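PDB 3S99: basic membrane lipoprotein from Brucella melitensis biovar Abortus, which binds adenine, probably also binds other purines such as guanine, and may serve an ABC-type uptake system for them. Local coordinates for residues F40-T43 and Y44-Q48; G72-A75 and E76-K80; A201-L204 and I205-V209. All blocks are in the same frame, centred on the assembly; numbering follows the deposited sequence.

In the fold
All three contacts are local, each at one end of a single helix, and they differ in depth and chemistry. Contact 1 (40-48) is the buried one: it opens helix 42-57, and its chemistry is aromatic, with an indole lying on the bound adenine. Contact 2 (72-80) also opens a helix, 73-84, but is only partly buried, about 12 Å from contact 1 between nearest atoms, and its outer face carries a salt bridge. Contact 3 (201-209) closes helix 194-206 with a Schellman motif, away from the ligand site; its inner face is aliphatic and its outer face polar. Contacts 1 and 2 flank the parallel sheet holding strand 27-32, contact 3 the mixed sheet holding strand 151-156.

Contact 1. Residues F40-T43 and Y44-Q48; sequences FGWT and YQHDQ. With ADE (adenine), chain T.
W42 and H46, one turn apart at the start of helix 42-57, form an offset edge-to-face pair beside the bound adenine. The helix is the crossover of the beta-alpha-beta unit joining strands 27-32 and 61-66, and its first turn carries the indole into the ligand pocket. W42 is sandwiched. Over one face lies the purine, W42 NE1 coming to 3.3 Å from adenine C2 and W42 CE3 to 3.4 Å from adenine N6. Against the opposite face stands the rim of the imidazole, H46 NE2 at 3.2 Å from W42 CZ2, with the ring planes at 72°. The indole reaches this place because its CG is anti to the backbone N (chi1 172°), which swings the ring out from the helix. W42 NE1 is bonded not to the ligand but to the carbonyl of T93, which helps fix the rotation of the indole, while S94 OG bonds the adenine. H46 is itself held in place: ND1 pairs with Y259 OH, and W255 stacks on the ring. Further out, the backbone sets the turn. G41 is the N-cap, and its O accepts from Q45 N at 2.9 Å; the carboxylate of D39 bonds the N-H groups of G41, T43 and Y44 at this helix start. T43 O takes D47 N at 2.9 Å. On the side of the turn leading away from the ligand, F40 and Y44 pack as an oblique aromatic pair, planes at 43°, with F40 CD1 over one face of the Y44 ring, offset toward its rim and 3.7 Å from Y44 CE1. The opposite face is covered from within the helix, Q48 CG sitting 3.5 Å above the centre of the Y44 ring.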
loop_
_atom_site.group_PDB
_atom_site.type_symbol
_atom_site.label_atom_id
_atom_site.label_comp_id
_atom_site.label_asym_id
_atom_site.label_seq_id
_atom_site.Cartn_x
_atom_site.Cartn_y
_atom_site.Cartn_z
ATOM N N PHE A 40 -8.747 -7.491 7.405
ATOM C CA PHE A 40 -8.468 -8.431 6.312
ATOM C C PHE A 40 -7.830 -7.747 5.095
ATOM O O PHE A 40 -8.010 -8.188 3.960
ATOM C CB PHE A 40 -9.694 -9.276 5.940
ATOM C CG PHE A 40 -9.997 -10.338 6.942
ATOM C CD1 PHE A 40 -9.255 -11.511 6.966
ATOM C CD2 PHE A 40 -10.963 -10.146 7.904
ATOM C CE1 PHE A 40 -9.507 -12.497 7.921
ATOM C CE2 PHE A 40 -11.224 -11.128 8.875
ATOM C CZ PHE A 40 -10.496 -12.301 8.882
ATOM N N GLY A 41 -7.067 -6.687 5.374
ATOM C CA GLY A 41 -6.347 -5.898 4.364
ATOM C C GLY A 41 -4.991 -5.490 4.917
ATOM O O GLY A 41 -4.141 -6.342 5.178
ATOM N N TRP A 42 -4.814 -4.187 5.129
ATOM C CA TRP A 42 -3.519 -3.605 5.475
ATOM C C TRP A 42 -2.977 -4.115 6.785
ATOM O O TRP A 42 -1.859 -4.586 6.843
ATOM C CB TRP A 42 -3.645 -2.082 5.579
ATOM C CG TRP A 42 -2.408 -1.413 6.113
ATOM C CD1 TRP A 42 -2.139 -1.053 7.411
ATOM C CD2 TRP A 42 -1.262 -1.065 5.348
ATOM N NE1 TRP A 42 -0.889 -0.443 7.481
ATOM C CE2 TRP A 42 -0.324 -0.469 6.229
ATOM C CE3 TRP A 42 -0.952 -1.157 3.986
ATOM C CZ2 TRP A 42 0.919 0.020 5.786
ATOM C CZ3 TRP A 42 0.309 -0.717 3.549
ATOM C CH2 TRP A 42 1.223 -0.128 4.447
ATOM N N THR A 43 -3.737 -3.979 7.872
ATOM C CA THR A 43 -3.204 -4.400 9.174
ATOM C C THR A 43 -3.081 -5.937 9.222
ATOM O O THR A 43 -2.118 -6.507 9.766
ATOM C CB THR A 43 -4.027 -3.847 10.328
ATOM O OG1 THR A 43 -3.723 -2.445 10.470
ATOM C CG2 THR A 43 -3.691 -4.594 11.642
ATOM N N TYR A 44 -4.042 -6.605 8.599
ATOM C CA TYR A 44 -4.043 -8.062 8.517
ATOM C C TYR A 44 -2.741 -8.594 7.883
ATOM O O TYR A 44 -2.149 -9.530 8.394
ATOM C CB TYR A 44 -5.241 -8.494 7.690
ATOM C CG TYR A 44 -5.305 -9.958 7.363
ATOM C CD1 TYR A 44 -5.651 -10.890 8.338
ATOM C CD2 TYR A 44 -5.066 -10.419 6.061
ATOM C CE1 TYR A 44 -5.748 -12.266 8.023
ATOM C CE2 TYR A 44 -5.158 -11.783 5.742
ATOM C CZ TYR A 44 -5.499 -12.684 6.718
ATOM O OH TYR A 44 -5.562 -14.009 6.430
ATOM N N GLN A 45 -2.333 -8.007 6.755
ATOM C CA GLN A 45 -1.077 -8.373 6.096
ATOM C C GLN A 45 0.130 -8.136 6.998
ATOM O O GLN A 45 1.038 -8.950 7.045
ATOM C CB GLN A 45 -0.849 -7.564 4.821
ATOM C CG GLN A 45 -1.262 -8.142 3.497
ATOM C CD GLN A 45 -1.045 -9.625 3.274
ATOM O OE1 GLN A 45 -1.963 -10.400 3.454
ATOM N NE2 GLN A 45 0.135 -10.006 2.823
ATOM N N HIS A 46 0.154 -7.016 7.724
ATOM C CA HIS A 46 1.202 -6.851 8.735
ATOM C C HIS A 46 1.203 -7.973 9.766
ATOM O O HIS A 46 2.259 -8.518 10.099
ATOM C CB HIS A 46 1.141 -5.474 9.391
ATOM C CG HIS A 46 1.631 -4.371 8.509
ATOM N ND1 HIS A 46 2.971 -4.218 8.174
ATOM C CD2 HIS A 46 0.966 -3.359 7.899
ATOM C CE1 HIS A 46 3.096 -3.148 7.413
ATOM N NE2 HIS A 46 1.896 -2.620 7.211
ATOM N N ASP A 47 0.014 -8.361 10.241
ATOM C CA ASP A 47 -0.081 -9.322 11.310
ATOM C C ASP A 47 0.170 -10.726 10.786
ATOM O O ASP A 47 0.709 -11.542 11.514
ATOM C CB ASP A 47 -1.461 -9.259 11.948
ATOM C CG ASP A 47 -1.531 -9.959 13.286
ATOM O OD1 ASP A 47 -0.863 -9.508 14.268
ATOM O OD2 ASP A 47 -2.280 -10.938 13.360
ATOM N N GLN A 48 -0.212 -11.010 9.541
ATOM C CA GLN A 48 0.145 -12.305 8.928
ATOM C C GLN A 48 1.660 -12.400 8.772
ATOM O O GLN A 48 2.220 -13.477 8.839
ATOM C CB GLN A 48 -0.558 -12.521 7.578
ATOM C CG GLN A 48 -2.058 -12.637 7.696
ATOM C CD GLN A 48 -2.463 -13.959 8.289
ATOM O OE1 GLN A 48 -2.804 -14.055 9.465
ATOM N NE2 GLN A 48 -2.409 -14.985 7.483
HETATM N N9 ADE T . 0.619 3.907 5.921
HETATM C C8 ADE T . 1.081 3.920 4.623
HETATM N N7 ADE T . 0.301 3.325 3.753
HETATM C C5 ADE T . -0.739 2.916 4.596
HETATM C C6 ADE T . -1.882 2.234 4.282
HETATM N N6 ADE T . -2.038 1.872 2.999
HETATM N N1 ADE T . -2.760 1.942 5.296
HETATM C C2 ADE T . -2.471 2.352 6.543
HETATM N N3 ADE T . -1.399 3.021 6.967
HETATM C C4 ADE T . -0.580 3.260 5.916
#

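Contact 2. Residues G72-A75 and E76-K80; sequences GADA and ERSIK
The guanidinium of R77 has A73 O over one face, while the carboxylate of D74 approaches it obliquely, the two flat groups turned 31° against each other. Only one oxygen does the touching: D74 OD1 lies 3.1 Å from R77 NH2, a single-contact salt bridge. D74 CG is anti to its own backbone N (chi1 -171°), which brings OD1 over the following turn; R77 bends at chi3 to bring NH2 back along the helix. OD1 also lies 3.0 Å from S78 OG, and the other oxygen, D74 OD2, is hydrogen-bonded to A70 N just ahead of the helix, so the carboxylate is fixed from two directions. S78 OG donates to D74 O at 2.8 Å from above the carbonyl plane, while S78 N bonds the same oxygen, also at 2.8 Å, nearly in line with the C=O. This is the first turn of helix 73-84, the connection between parallel strands 61-66 and 89-92. G72 is its N-cap, with a positive phi of 87° that suits a residue without a side chain, and G72 O receives E76 N at 3.0 Å. A carboxylate at this end would probably also interact favourably with the helix dipole. The flank turned to the protein is apolar: A75 CB and I79 CD1 are 4.2 Å apart, and both side chains rest on P100 of helix 98-105. Next to them E76 runs extended beyond CG, and its OE1 makes a long, weak ion pair with K103. I79 CD1 folds back to 3.1 Å from A75 O.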
loop_
_atom_site.group_PDB
_atom_site.type_symbol
_atom_site.label_atom_id
_atom_site.label_comp_id
_atom_site.label_asym_id
_atom_site.label_seq_id
_atom_site.Cartn_x
_atom_site.Cartn_y
_atom_site.Cartn_z
ATOM N N GLY A 72 -0.218 10.565 16.437
ATOM C CA GLY A 72 -0.056 11.629 17.412
ATOM C C GLY A 72 0.172 11.095 18.818
ATOM O O GLY A 72 1.032 10.238 19.007
ATOM N N ALA A 73 -0.565 11.624 19.799
ATOM C CA ALA A 73 -0.313 11.297 21.231
ATOM C C ALA A 73 -0.453 9.799 21.531
ATOM O O ALA A 73 0.371 9.243 22.237
ATOM C CB ALA A 73 -1.216 12.118 22.173
ATOM N N ASP A 74 -1.470 9.158 20.955
ATOM C CA ASP A 74 -1.708 7.705 21.136
ATOM C C ASP A 74 -0.512 6.914 20.642
ATOM O O ASP A 74 -0.003 6.058 21.367
ATOM C CB ASP A 74 -2.998 7.289 20.408
ATOM C CG ASP A 74 -3.455 5.843 20.726
ATOM O OD1 ASP A 74 -2.875 5.166 21.615
ATOM O OD2 ASP A 74 -4.416 5.400 20.049
ATOM N N ALA A 75 -0.015 7.245 19.439
ATOM C CA ALA A 75 1.144 6.582 18.894
ATOM C C ALA A 75 2.387 6.772 19.776
ATOM O O ALA A 75 3.073 5.815 20.103
ATOM C CB ALA A 75 1.426 7.014 17.384
ATOM N N GLU A 76 2.679 7.992 20.166
ATOM C CA GLU A 76 3.811 8.237 21.092
ATOM C C GLU A 76 3.734 7.376 22.358
ATOM O O GLU A 76 4.699 6.675 22.689
ATOM C CB GLU A 76 3.905 9.737 21.463
ATOM C CG GLU A 76 4.225 10.641 20.240
ATOM C CD GLU A 76 4.084 12.139 20.526
ATOM O OE1 GLU A 76 4.119 12.515 21.701
ATOM O OE2 GLU A 76 3.972 12.941 19.577
ATOM N N ARG A 77 2.575 7.380 23.026
ATOM C CA ARG A 77 2.410 6.653 24.293
ATOM C C ARG A 77 2.481 5.162 24.041
ATOM O O ARG A 77 3.098 4.442 24.794
ATOM C CB ARG A 77 1.080 6.985 24.953
ATOM C CG ARG A 77 0.852 6.382 26.375
ATOM C CD ARG A 77 -0.561 6.623 26.914
ATOM N NE ARG A 77 -1.558 6.258 25.921
ATOM C CZ ARG A 77 -2.395 7.089 25.295
ATOM N NH1 ARG A 77 -2.450 8.396 25.580
ATOM N NH2 ARG A 77 -3.224 6.585 24.381
ATOM N N SER A 78 1.878 4.702 22.939
ATOM C CA SER A 78 1.816 3.271 22.664
ATOM C C SER A 78 3.197 2.692 22.275
ATOM O O SER A 78 3.560 1.593 22.711
ATOM C CB SER A 78 0.763 2.971 21.601
ATOM O OG SER A 78 -0.539 3.342 22.025
ATOM N N ILE A 79 3.936 3.406 21.418
ATOM C CA ILE A 79 5.309 3.053 21.103
ATOM C C ILE A 79 6.205 3.074 22.359
ATOM O O ILE A 79 6.991 2.143 22.593
ATOM C CB ILE A 79 5.908 3.973 19.992
ATOM C CG1 ILE A 79 5.123 3.832 18.674
ATOM C CG2 ILE A 79 7.334 3.608 19.714
ATOM C CD1 ILE A 79 5.115 5.093 17.834
ATOM N N LYS A 80 6.087 4.119 23.177
ATOM C CA LYS A 80 6.865 4.193 24.435
ATOM C C LYS A 80 6.557 3.029 25.367
ATOM O O LYS A 80 7.474 2.427 25.969
ATOM C CB LYS A 80 6.654 5.526 25.181
#

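Contact 3. Residues A201-L204 and I205-V209; sequences AKAL and IDQGV
L204 and V209 touch across the C-terminal end of helix 194-206, which a Schellman motif closes. G208 turns the chain with a positive phi of 101°, its N bonding I205 O at 3.0 Å, while V209 N reaches back weakly to L204 O at 3.3 Å. This reversal leads toward strand 211-214. The tight side is the inner one. V209 CG2, between its backbone N and carbonyl carbon, is the branch that meets L204, 4.0 Å from L204 CB. L204 packs on I155 and I186 and V209 on I151, all in the neighbouring strands of the mixed sheet. I205 CD1 lies against the backbone, 3.2 Å from A201 O, while its distance to A201 CB is 4.5 Å, next to V224 of helix 220-227. The outer side is solvent-facing and holds D206 and Q207. No bond ties the D206 carboxylate to the turn beneath it: K202 O lies against the carboxylate carbon, 3.0 Å from D206 CG, with both oxygens further off, although the backbone bond from D206 N to K202 O is short at 2.8 Å. Q207 runs its extended chain back along the last turn, CG at 3.1 Å from A203 O.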
loop_
_atom_site.group_PDB
_atom_site.type_symbol
_atom_site.label_atom_id
_atom_site.label_comp_id
_atom_site.label_asym_id
_atom_site.label_seq_id
_atom_site.Cartn_x
_atom_site.Cartn_y
_atom_site.Cartn_z
ATOM N N ALA A 201 -18.058 3.185 -1.537
ATOM C CA ALA A 201 -18.309 2.195 -2.567
ATOM C C ALA A 201 -19.757 2.249 -3.099
ATOM O O ALA A 201 -19.982 2.210 -4.298
ATOM C CB ALA A 201 -17.971 0.785 -2.038
ATOM N N LYS A 202 -20.730 2.347 -2.205
ATOM C CA LYS A 202 -22.120 2.423 -2.595
ATOM C C LYS A 202 -22.365 3.698 -3.402
ATOM O O LYS A 202 -23.006 3.666 -4.446
ATOM C CB LYS A 202 -23.028 2.391 -1.373
ATOM C CG LYS A 202 -22.971 1.076 -0.575
ATOM C CD LYS A 202 -23.863 1.151 0.682
ATOM C CE LYS A 202 -23.702 -0.051 1.622
ATOM N NZ LYS A 202 -24.647 0.001 2.791
ATOM N N ALA A 203 -21.846 4.826 -2.937
ATOM C CA ALA A 203 -22.007 6.069 -3.678
ATOM C C ALA A 203 -21.351 5.969 -5.060
ATOM O O ALA A 203 -21.913 6.437 -6.033
ATOM C CB ALA A 203 -21.435 7.228 -2.906
ATOM N N LEU A 204 -20.172 5.358 -5.160
ATOM C CA LEU A 204 -19.499 5.260 -6.478
ATOM C C LEU A 204 -20.244 4.332 -7.436
ATOM O O LEU A 204 -20.387 4.646 -8.609
ATOM C CB LEU A 204 -18.035 4.836 -6.323
ATOM C CG LEU A 204 -17.163 5.875 -5.636
ATOM C CD1 LEU A 204 -15.825 5.229 -5.181
ATOM C CD2 LEU A 204 -16.946 7.054 -6.577
ATOM N N ILE A 205 -20.712 3.189 -6.939
ATOM C CA ILE A 205 -21.495 2.253 -7.753
ATOM C C ILE A 205 -22.839 2.872 -8.136
ATOM O O ILE A 205 -23.282 2.706 -9.264
ATOM C CB ILE A 205 -21.696 0.887 -7.032
ATOM C CG1 ILE A 205 -20.335 0.183 -6.841
ATOM C CG2 ILE A 205 -22.594 -0.019 -7.824
ATOM C CD1 ILE A 205 -20.266 -0.691 -5.591
ATOM N N ASP A 206 -23.467 3.612 -7.221
ATOM C CA ASP A 206 -24.738 4.295 -7.547
ATOM C C ASP A 206 -24.513 5.346 -8.625
ATOM O O ASP A 206 -25.412 5.606 -9.400
ATOM C CB ASP A 206 -25.386 4.961 -6.329
ATOM C CG ASP A 206 -25.891 3.955 -5.295
ATOM O OD1 ASP A 206 -25.984 2.743 -5.586
ATOM O OD2 ASP A 206 -26.201 4.396 -4.173
ATOM N N GLN A 207 -23.314 5.938 -8.659
ATOM C CA GLN A 207 -22.977 6.942 -9.669
ATOM C C GLN A 207 -22.508 6.328 -11.007
ATOM O O GLN A 207 -22.114 7.065 -11.908
ATOM C CB GLN A 207 -21.892 7.895 -9.147
ATOM C CG GLN A 207 -22.331 8.826 -8.009
ATOM C CD GLN A 207 -21.147 9.486 -7.331
ATOM O OE1 GLN A 207 -20.218 9.935 -7.996
ATOM N NE2 GLN A 207 -21.163 9.531 -5.997
ATOM N N GLY A 208 -22.498 4.994 -11.117
ATOM C CA GLY A 208 -22.318 4.304 -12.406
ATOM C C GLY A 208 -20.942 3.726 -12.725
ATOM O O GLY A 208 -20.726 3.299 -13.864
ATOM N N VAL A 209 -20.003 3.727 -11.771
ATOM C CA VAL A 209 -18.672 3.147 -12.047
ATOM C C VAL A 209 -18.829 1.643 -12.193
ATOM O O VAL A 209 -19.718 1.068 -11.596
ATOM C CB VAL A 209 -17.598 3.445 -10.962
ATOM C CG1 VAL A 209 -17.518 4.962 -10.662
ATOM C CG2 VAL A 209 -17.819 2.609 -9.696
#